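Side-chain contacts in alpha-1,4-endofucoidanase (Mariniflexile fucanivorans, PDB 6DLH), which cleaves alpha-1,4-linked sulfated fucans (fucoidan) within the chain, as a retaining glycoside hydrolase of family 107: residues 92-97 and 163-168; 99-104 and 170-175; 207-212 and 223-228. All blocks are in the same frame, centred on the assembly; numbering follows the deposited sequence.

All three contacts lie in the parallel α/β domain that precedes the Ig-like domains, and which is probably the catalytic one. Contacts 1 and 2 are neighbours, their centres about 10 Å apart. Both join the connection after strand 80-84 to that after strand 143-149, and so their segments alternate along the chain: contact 1 works through loops, contact 2 through helices 100-104 and 168-176. Contact 3 comes later in sequence, its centre about 15 Å from that of contact 1 and 16 Å from that of contact 2, and packs helix 198-216 on strand 222-226. Y212 of that helix reaches back to A97, so the loop-borne packing is tied to the sheet-and-helix core.

Contact 1: 92-97 and 163-168; sequences SPTHVA and ADYPDV
The carbonyl O of P93, whose ring packs against Y165 across the contact, accepts a short hydrogen bond of 2.6 Å from ND1 of H95, with an N-H...O angle of 145°. The oxygen lies in the plane of the imidazole, but the donor stands well above the carbonyl plane instead of on a lone pair. NE2 of the same ring is bound by the hydroxyl of Y204, so both nitrogens are engaged, which restrains the ring's rotation and ties H95 back to P93. Proline suits the loop because its ring limits the backbone and offers a compact apolar surface: CG meets Y165 CE2 at 3.9 Å, approaching obliquely, while CB lies 4.5 Å from V168 CG1. These loops follow strands 80-84 and 143-149, adjacent in the parallel sheet, an arrangement consistent with the barrel-like α/β fold of the related GH29 fucosidases, and the contact joins the two connections in buried surroundings. T94 adds a further apolar touch to the tyrosine. Its CG2 sits over one face of the Y165 ring, 4.1 Å from the centroid, in a CH-pi contact that is closest at CE1 (3.7 Å). With chi1 at 70°, OG1 is set between backbone N and carbonyl carbon, where it bonds to F91 O, and the methyl is turned to the ring. Tyrosine fits because its face receives the methyl while its hydroxyl bonds to I90 O, pinning the far end of the ring.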
loop_
_atom_site.group_PDB
_atom_site.type_symbol
_atom_site.label_atom_id
_atom_site.label_comp_id
_atom_site.label_asym_id
_atom_site.label_seq_id
_atom_site.Cartn_x
_atom_site.Cartn_y
_atom_site.Cartn_z
ATOM N N SER A 92 -8.136 8.201 -7.708
ATOM C CA SER A 92 -9.171 7.268 -7.290
ATOM C C SER A 92 -9.241 6.014 -8.166
ATOM O O SER A 92 -9.710 4.983 -7.688
ATOM C CB SER A 92 -10.520 7.934 -7.169
ATOM O OG SER A 92 -10.979 8.375 -8.434
ATOM N N PRO A 93 -8.856 6.040 -9.468
ATOM C CA PRO A 93 -8.774 4.809 -10.263
ATOM C C PRO A 93 -7.690 3.811 -9.852
ATOM O O PRO A 93 -7.862 2.605 -10.023
ATOM C CB PRO A 93 -8.498 5.306 -11.696
ATOM C CG PRO A 93 -8.946 6.751 -11.681
ATOM C CD PRO A 93 -8.596 7.234 -10.289
ATOM N N THR A 94 -6.575 4.319 -9.311
ATOM C CA THR A 94 -5.427 3.481 -8.998
ATOM C C THR A 94 -5.722 2.614 -7.773
ATOM O O THR A 94 -5.935 3.138 -6.680
ATOM C CB THR A 94 -4.162 4.330 -8.843
ATOM O OG1 THR A 94 -4.279 5.087 -7.635
ATOM C CG2 THR A 94 -3.926 5.239 -10.029
ATOM N N HIS A 95 -5.733 1.290 -7.985
ATOM C CA HIS A 95 -5.972 0.296 -6.949
ATOM C C HIS A 95 -4.651 -0.369 -6.566
ATOM O O HIS A 95 -3.705 -0.360 -7.353
ATOM C CB HIS A 95 -6.968 -0.769 -7.438
ATOM C CG HIS A 95 -8.367 -0.275 -7.584
ATOM N ND1 HIS A 95 -8.700 0.760 -8.442
ATOM C CD2 HIS A 95 -9.519 -0.683 -7.008
ATOM C CE1 HIS A 95 -9.995 0.983 -8.367
ATOM N NE2 HIS A 95 -10.521 0.107 -7.497
ATOM N N VAL A 96 -4.618 -0.968 -5.367
ATOM C CA VAL A 96 -3.420 -1.615 -4.851
ATOM C C VAL A 96 -3.641 -3.123 -4.741
ATOM O O VAL A 96 -2.791 -3.830 -4.209
ATOM C CB VAL A 96 -2.974 -1.014 -3.502
ATOM C CG1 VAL A 96 -2.672 0.466 -3.612
ATOM C CG2 VAL A 96 -3.971 -1.281 -2.384
ATOM N N ALA A 97 -4.795 -3.606 -5.224
ATOM C CA ALA A 97 -5.124 -5.023 -5.192
ATOM C C ALA A 97 -5.568 -5.468 -6.582
ATOM O O ALA A 97 -6.210 -4.698 -7.294
ATOM C CB ALA A 97 -6.187 -5.292 -4.158
ATOM N N ALA A 163 -1.906 11.636 -17.205
ATOM C CA ALA A 163 -0.827 11.250 -18.103
ATOM C C ALA A 163 -0.144 9.949 -17.677
ATOM O O ALA A 163 0.922 9.627 -18.204
ATOM C CB ALA A 163 0.167 12.383 -18.210
ATOM N N ASP A 164 -0.751 9.199 -16.744
ATOM C CA ASP A 164 -0.204 7.919 -16.313
ATOM C C ASP A 164 -1.210 6.802 -16.577
ATOM O O ASP A 164 -0.829 5.646 -16.743
ATOM C CB ASP A 164 0.286 7.959 -14.860
ATOM C CG ASP A 164 1.594 8.713 -14.692
ATOM O OD1 ASP A 164 1.547 9.902 -14.310
ATOM O OD2 ASP A 164 2.651 8.111 -14.947
ATOM N N TYR A 165 -2.496 7.165 -16.598
ATOM C CA TYR A 165 -3.574 6.260 -16.965
ATOM C C TYR A 165 -4.552 7.019 -17.864
ATOM O O TYR A 165 -5.748 7.077 -17.575
ATOM C CB TYR A 165 -4.213 5.639 -15.715
ATOM C CG TYR A 165 -4.335 6.580 -14.539
ATOM C CD1 TYR A 165 -3.244 6.845 -13.722
ATOM C CD2 TYR A 165 -5.532 7.221 -14.248
ATOM C CE1 TYR A 165 -3.332 7.724 -12.652
ATOM C CE2 TYR A 165 -5.638 8.098 -13.179
ATOM C CZ TYR A 165 -4.535 8.351 -12.379
ATOM O OH TYR A 165 -4.616 9.221 -11.330
ATOM N N PRO A 166 -4.074 7.585 -19.003
ATOM C CA PRO A 166 -4.824 8.587 -19.768
ATOM C C PRO A 166 -6.270 8.270 -20.145
ATOM O O PRO A 166 -7.079 9.188 -20.242
ATOM C CB PRO A 166 -3.971 8.803 -21.031
ATOM C CG PRO A 166 -2.574 8.448 -20.585
ATOM C CD PRO A 166 -2.772 7.291 -19.627
ATOM N N ASP A 167 -6.599 6.986 -20.336
ATOM C CA ASP A 167 -7.937 6.649 -20.805
ATOM C C ASP A 167 -8.499 5.414 -20.105
ATOM O O ASP A 167 -9.314 4.700 -20.685
ATOM C CB ASP A 167 -8.016 6.572 -22.337
ATOM C CG ASP A 167 -6.743 6.101 -23.023
ATOM O OD1 ASP A 167 -6.372 4.927 -22.828
ATOM O OD2 ASP A 167 -6.129 6.920 -23.746
ATOM N N VAL A 168 -8.097 5.195 -18.846
ATOM C CA VAL A 168 -8.646 4.109 -18.048
ATOM C C VAL A 168 -10.096 4.423 -17.682
ATOM O O VAL A 168 -10.938 3.526 -17.672
ATOM C CB VAL A 168 -7.791 3.823 -16.797
ATOM C CG1 VAL A 168 -8.607 3.212 -15.668
ATOM C CG2 VAL A 168 -6.602 2.935 -17.122
#

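Contact 2: 99-104 and 170-175; sequences HPIIES and ARWMEW
I101 meets two tryptophans of helix 168-176 with one methyl, CG2, placed over the face of W175 and at the edge of W172. The two short helices belong to connections after neighbouring strands of the parallel sheet, and this apolar packing joins them on a partly buried flank. W172 and W175 are about one turn apart; W175 starts toward I101, while W172 starts off to the side and only its ring end comes near. Over W175, whose broad flat face receives the methyl, CG2 sits 3.9 Å from the centroid of the six-membered ring and 17° off its normal, a well-centred CH-pi contact; the isoleucine stands roughly perpendicular to the indole side chain. CD1 lies above the plane but beyond the rim, 3.9 Å from W175 CZ2. The long ring of W172 lets its rim reach in despite that start, CZ3 lying 4.0 Å from CG2, which is near the ring plane. A beta-branched residue suits this place, since CG2 (anti to the backbone N) and the CG1 arm both reach the indole. Alongside, R171 forms salt bridges with D167 and D109. H99 is the N-cap of helix 100-104: its ND1 accepts a weak, 3.4 Å hydrogen bond from I101 N.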
loop_
_atom_site.group_PDB
_atom_site.type_symbol
_atom_site.label_atom_id
_atom_site.label_comp_id
_atom_site.label_asym_id
_atom_site.label_seq_id
_atom_site.Cartn_x
_atom_site.Cartn_y
_atom_site.Cartn_z
ATOM N N HIS A 99 -7.404 -7.104 -9.874
ATOM C CA HIS A 99 -8.744 -7.435 -10.335
ATOM C C HIS A 99 -8.719 -7.698 -11.841
ATOM O O HIS A 99 -8.165 -6.904 -12.605
ATOM C CB HIS A 99 -9.746 -6.329 -9.959
ATOM C CG HIS A 99 -11.159 -6.805 -9.904
ATOM N ND1 HIS A 99 -11.962 -6.873 -11.028
ATOM C CD2 HIS A 99 -11.908 -7.260 -8.873
ATOM C CE1 HIS A 99 -13.146 -7.346 -10.685
ATOM N NE2 HIS A 99 -13.139 -7.594 -9.366
ATOM N N PRO A 100 -9.319 -8.824 -12.300
ATOM C CA PRO A 100 -9.375 -9.169 -13.725
ATOM C C PRO A 100 -9.874 -8.039 -14.625
ATOM O O PRO A 100 -9.241 -7.717 -15.633
ATOM C CB PRO A 100 -10.398 -10.317 -13.759
ATOM C CG PRO A 100 -10.279 -10.973 -12.399
ATOM C CD PRO A 100 -9.966 -9.838 -11.448
ATOM N N ILE A 101 -11.010 -7.440 -14.240
ATOM C CA ILE A 101 -11.655 -6.386 -15.010
ATOM C C ILE A 101 -10.725 -5.178 -15.126
ATOM O O ILE A 101 -10.553 -4.637 -16.217
ATOM C CB ILE A 101 -13.032 -6.021 -14.415
ATOM C CG1 ILE A 101 -13.886 -7.267 -14.152
ATOM C CG2 ILE A 101 -13.755 -5.015 -15.303
ATOM C CD1 ILE A 101 -15.232 -6.987 -13.515
ATOM N N ILE A 102 -10.107 -4.771 -14.007
ATOM C CA ILE A 102 -9.269 -3.579 -14.002
ATOM C C ILE A 102 -8.005 -3.835 -14.825
ATOM O O ILE A 102 -7.487 -2.924 -15.474
ATOM C CB ILE A 102 -8.941 -3.100 -12.569
ATOM C CG1 ILE A 102 -10.200 -2.782 -11.756
ATOM C CG2 ILE A 102 -7.987 -1.914 -12.607
ATOM C CD1 ILE A 102 -9.940 -2.472 -10.295
ATOM N N GLU A 103 -7.506 -5.078 -14.774
ATOM C CA GLU A 103 -6.292 -5.444 -15.493
ATOM C C GLU A 103 -6.539 -5.411 -17.003
ATOM O O GLU A 103 -5.670 -4.983 -17.762
ATOM C CB GLU A 103 -5.737 -6.781 -14.995
ATOM C CG GLU A 103 -4.296 -7.008 -15.420
ATOM C CD GLU A 103 -3.552 -8.159 -14.760
ATOM O OE1 GLU A 103 -4.120 -8.807 -13.845
ATOM O OE2 GLU A 103 -2.397 -8.404 -15.169
ATOM N N SER A 104 -7.740 -5.837 -17.421
ATOM C CA SER A 104 -8.133 -5.820 -18.824
ATOM C C SER A 104 -8.069 -4.402 -19.394
ATOM O O SER A 104 -7.668 -4.216 -20.544
ATOM C CB SER A 104 -9.499 -6.419 -19.013
ATOM O OG SER A 104 -10.500 -5.431 -18.838
ATOM N N ALA A 170 -12.270 6.285 -19.362
ATOM C CA ALA A 170 -12.988 6.019 -20.602
ATOM C C ALA A 170 -13.292 4.528 -20.731
ATOM O O ALA A 170 -14.450 4.143 -20.891
ATOM C CB ALA A 170 -12.195 6.534 -21.782
ATOM N N ARG A 171 -12.249 3.695 -20.608
ATOM C CA ARG A 171 -12.361 2.271 -20.883
ATOM C C ARG A 171 -13.257 1.581 -19.858
ATOM O O ARG A 171 -13.917 0.594 -20.184
ATOM C CB ARG A 171 -10.982 1.607 -20.978
ATOM C CG ARG A 171 -10.169 2.021 -22.196
ATOM C CD ARG A 171 -8.847 1.280 -22.272
ATOM N NE ARG A 171 -7.879 1.949 -23.132
ATOM C CZ ARG A 171 -6.591 1.625 -23.225
ATOM N NH1 ARG A 171 -5.804 2.281 -24.061
ATOM N NH2 ARG A 171 -6.090 0.653 -22.482
ATOM N N TRP A 172 -13.259 2.084 -18.618
ATOM C CA TRP A 172 -14.105 1.502 -17.585
ATOM C C TRP A 172 -15.573 1.665 -17.966
ATOM O O TRP A 172 -16.342 0.709 -17.884
ATOM C CB TRP A 172 -13.817 2.118 -16.208
ATOM C CG TRP A 172 -14.912 1.899 -15.206
ATOM C CD1 TRP A 172 -15.673 2.858 -14.602
ATOM C CD2 TRP A 172 -15.388 0.639 -14.699
ATOM N NE1 TRP A 172 -16.571 2.286 -13.739
ATOM C CE2 TRP A 172 -16.426 0.926 -13.782
ATOM C CE3 TRP A 172 -15.035 -0.699 -14.911
ATOM C CZ2 TRP A 172 -17.106 -0.071 -13.085
ATOM C CZ3 TRP A 172 -15.717 -1.686 -14.230
ATOM C CH2 TRP A 172 -16.737 -1.375 -13.328
ATOM N N MET A 173 -15.938 2.897 -18.348
ATOM C CA MET A 173 -17.278 3.217 -18.818
ATOM C C MET A 173 -17.592 2.366 -20.050
ATOM O O MET A 173 -18.654 1.751 -20.121
ATOM C CB MET A 173 -17.391 4.706 -19.167
ATOM C CG MET A 173 -17.569 5.621 -17.960
ATOM S SD MET A 173 -16.992 7.298 -18.338
ATOM C CE MET A 173 -18.128 8.280 -17.365
ATOM N N GLU A 174 -16.632 2.308 -20.987
ATOM C CA GLU A 174 -16.726 1.494 -22.190
ATOM C C GLU A 174 -17.104 0.061 -21.824
ATOM O O GLU A 174 -18.051 -0.490 -22.383
ATOM C CB GLU A 174 -15.406 1.510 -22.962
ATOM C CG GLU A 174 -15.583 1.465 -24.468
ATOM C CD GLU A 174 -15.920 2.822 -25.067
ATOM O OE1 GLU A 174 -17.095 3.029 -25.431
ATOM O OE2 GLU A 174 -15.005 3.672 -25.159
ATOM N N TRP A 175 -16.367 -0.528 -20.871
ATOM C CA TRP A 175 -16.602 -1.901 -20.448
ATOM C C TRP A 175 -18.024 -2.058 -19.917
ATOM O O TRP A 175 -18.600 -3.144 -19.980
ATOM C CB TRP A 175 -15.570 -2.346 -19.400
ATOM C CG TRP A 175 -15.790 -3.747 -18.908
ATOM C CD1 TRP A 175 -15.250 -4.884 -19.433
ATOM C CD2 TRP A 175 -16.634 -4.175 -17.818
ATOM N NE1 TRP A 175 -15.688 -5.984 -18.744
ATOM C CE2 TRP A 175 -16.537 -5.583 -17.746
ATOM C CE3 TRP A 175 -17.450 -3.516 -16.889
ATOM C CZ2 TRP A 175 -17.218 -6.335 -16.789
ATOM C CZ3 TRP A 175 -18.123 -4.259 -15.941
ATOM C CH2 TRP A 175 -18.008 -5.650 -15.894
#

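Contact 3: 207-212 and 223-228; sequences FILKEY and WCFDSA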
loop_
_atom_site.group_PDB
_atom_site.type_symbol
_atom_site.label_atom_id
_atom_site.label_comp_id
_atom_site.label_asym_id
_atom_site.label_seq_id
_atom_site.Cartn_x
_atom_site.Cartn_y
_atom_site.Cartn_z
ATOM N N PHE A 207 -19.318 -5.359 -9.308
ATOM C CA PHE A 207 -18.329 -6.151 -10.028
ATOM C C PHE A 207 -16.913 -5.957 -9.482
ATOM O O PHE A 207 -16.126 -6.906 -9.464
ATOM C CB PHE A 207 -18.445 -5.936 -11.539
ATOM C CG PHE A 207 -19.669 -6.582 -12.141
ATOM C CD1 PHE A 207 -20.569 -5.842 -12.894
ATOM C CD2 PHE A 207 -19.940 -7.928 -11.926
ATOM C CE1 PHE A 207 -21.701 -6.441 -13.430
ATOM C CE2 PHE A 207 -21.072 -8.526 -12.461
ATOM C CZ PHE A 207 -21.951 -7.779 -13.213
ATOM N N ILE A 208 -16.592 -4.730 -9.052
ATOM C CA ILE A 208 -15.266 -4.449 -8.527
ATOM C C ILE A 208 -15.264 -4.606 -7.008
ATOM O O ILE A 208 -14.539 -5.450 -6.484
ATOM C CB ILE A 208 -14.741 -3.075 -8.991
ATOM C CG1 ILE A 208 -14.883 -2.879 -10.506
ATOM C CG2 ILE A 208 -13.307 -2.861 -8.524
ATOM C CD1 ILE A 208 -14.016 -3.795 -11.349
ATOM N N LEU A 209 -16.093 -3.816 -6.312
ATOM C CA LEU A 209 -16.020 -3.701 -4.863
ATOM C C LEU A 209 -16.375 -5.019 -4.178
ATOM O O LEU A 209 -15.735 -5.386 -3.194
ATOM C CB LEU A 209 -16.919 -2.554 -4.384
ATOM C CG LEU A 209 -16.954 -2.311 -2.872
ATOM C CD1 LEU A 209 -15.576 -1.944 -2.334
ATOM C CD2 LEU A 209 -17.956 -1.220 -2.525
ATOM N N LYS A 210 -17.386 -5.730 -4.697
ATOM C CA LYS A 210 -17.888 -6.915 -4.014
ATOM C C LYS A 210 -16.881 -8.061 -4.111
ATOM O O LYS A 210 -16.816 -8.899 -3.214
ATOM C CB LYS A 210 -19.268 -7.342 -4.528
ATOM C CG LYS A 210 -19.893 -8.518 -3.782
ATOM C CD LYS A 210 -21.390 -8.673 -3.960
ATOM C CE LYS A 210 -21.776 -9.701 -5.002
ATOM N NZ LYS A 210 -23.139 -10.230 -4.757
ATOM N N GLU A 211 -16.104 -8.088 -5.201
ATOM C CA GLU A 211 -15.155 -9.165 -5.455
ATOM C C GLU A 211 -14.038 -9.088 -4.415
ATOM O O GLU A 211 -13.659 -10.094 -3.812
ATOM C CB GLU A 211 -14.600 -9.066 -6.879
ATOM N N TYR A 212 -13.538 -7.865 -4.207
ATOM C CA TYR A 212 -12.552 -7.578 -3.182
ATOM C C TYR A 212 -13.057 -8.022 -1.809
ATOM O O TYR A 212 -12.383 -8.778 -1.114
ATOM C CB TYR A 212 -12.222 -6.090 -3.206
ATOM C CG TYR A 212 -11.331 -5.658 -4.340
ATOM C CD1 TYR A 212 -10.139 -6.313 -4.606
ATOM C CD2 TYR A 212 -11.656 -4.560 -5.114
ATOM C CE1 TYR A 212 -9.306 -5.897 -5.629
ATOM C CE2 TYR A 212 -10.829 -4.127 -6.137
ATOM C CZ TYR A 212 -9.652 -4.800 -6.395
ATOM O OH TYR A 212 -8.838 -4.372 -7.402
ATOM N N TRP A 223 -14.487 -0.166 6.304
ATOM C CA TRP A 223 -14.328 0.544 5.045
ATOM C C TRP A 223 -14.703 2.011 5.252
ATOM O O TRP A 223 -15.759 2.306 5.803
ATOM C CB TRP A 223 -15.252 -0.056 3.975
ATOM C CG TRP A 223 -15.023 -1.491 3.611
ATOM C CD1 TRP A 223 -15.482 -2.591 4.273
ATOM C CD2 TRP A 223 -14.326 -1.978 2.450
ATOM N NE1 TRP A 223 -15.102 -3.728 3.614
ATOM C CE2 TRP A 223 -14.392 -3.384 2.493
ATOM C CE3 TRP A 223 -13.652 -1.366 1.387
ATOM C CZ2 TRP A 223 -13.799 -4.186 1.519
ATOM C CZ3 TRP A 223 -13.062 -2.157 0.425
ATOM C CH2 TRP A 223 -13.136 -3.549 0.496
ATOM N N CYS A 224 -13.873 2.940 4.774
ATOM C CA CYS A 224 -14.296 4.331 4.785
ATOM C C CYS A 224 -14.273 4.872 3.359
ATOM O O CYS A 224 -13.243 4.789 2.693
ATOM C CB CYS A 224 -13.462 5.185 5.738
ATOM S SG CYS A 224 -11.696 5.254 5.332
ATOM N N PHE A 225 -15.416 5.424 2.917
ATOM C CA PHE A 225 -15.594 5.886 1.549
ATOM C C PHE A 225 -15.554 7.409 1.501
ATOM O O PHE A 225 -16.458 8.076 1.997
ATOM C CB PHE A 225 -16.910 5.357 0.965
ATOM C CG PHE A 225 -16.956 3.857 0.812
ATOM C CD1 PHE A 225 -16.363 3.237 -0.281
ATOM C CD2 PHE A 225 -17.580 3.064 1.764
ATOM C CE1 PHE A 225 -16.390 1.855 -0.417
ATOM C CE2 PHE A 225 -17.600 1.682 1.633
ATOM C CZ PHE A 225 -17.007 1.082 0.542
ATOM N N ASP A 226 -14.510 7.938 0.862
ATOM C CA ASP A 226 -14.267 9.364 0.760
ATOM C C ASP A 226 -15.052 9.929 -0.423
ATOM O O ASP A 226 -15.458 9.178 -1.308
ATOM C CB ASP A 226 -12.768 9.615 0.582
ATOM C CG ASP A 226 -12.296 11.008 0.957
ATOM O OD1 ASP A 226 -13.119 11.798 1.465
ATOM O OD2 ASP A 226 -11.093 11.286 0.745
ATOM N N SER A 227 -15.257 11.255 -0.421
ATOM C CA SER A 227 -15.841 11.981 -1.540
ATOM C C SER A 227 -17.234 11.455 -1.878
ATOM O O SER A 227 -17.673 11.573 -3.019
ATOM C CB SER A 227 -14.936 11.935 -2.745
ATOM O OG SER A 227 -13.723 12.619 -2.485
ATOM N N ALA A 228 -17.916 10.902 -0.869
ATOM C CA ALA A 228 -19.181 10.200 -1.021
ATOM C C ALA A 228 -20.315 11.162 -1.385
ATOM O O ALA A 228 -21.102 10.866 -2.274
ATOM C CB ALA A 228 -19.481 9.408 0.230
#
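L209 is the first residue of 207-212 to reach the strand, and its two methyls part to meet two rings. With CG anti to the backbone N (chi1 180°), the branched end is carried toward the sheet. CD1 lies 3.7 Å from W223 CZ3, the two side chains running antiparallel, whereas CD2 approaches F225 CZ at 4.0 Å; each approach is oblique to its ring. Leucine fits because its fork places one methyl against each of W223 and F225, which, two residues apart, point to the same side of the strand. Cut back to an alanine, this position loses both methyls, which is likely to leave a gap between W223 CZ3 and F225 CZ on the helix side. K210 starts away from the strand, as suits a charged residue on a partly exposed surface. One turn on, Y212 begins toward the strand but turns off to bond A97 O through OH. Helix 198-216 is the last and longest helix between the parallel, adjacent strands 143-149 and 222-226, a beta-alpha-beta arrangement. F254 and A257 of helix 249-259 also touch L209, while W223 packs on strand 143-149 and pairs by backbone bonds with strand 266-269.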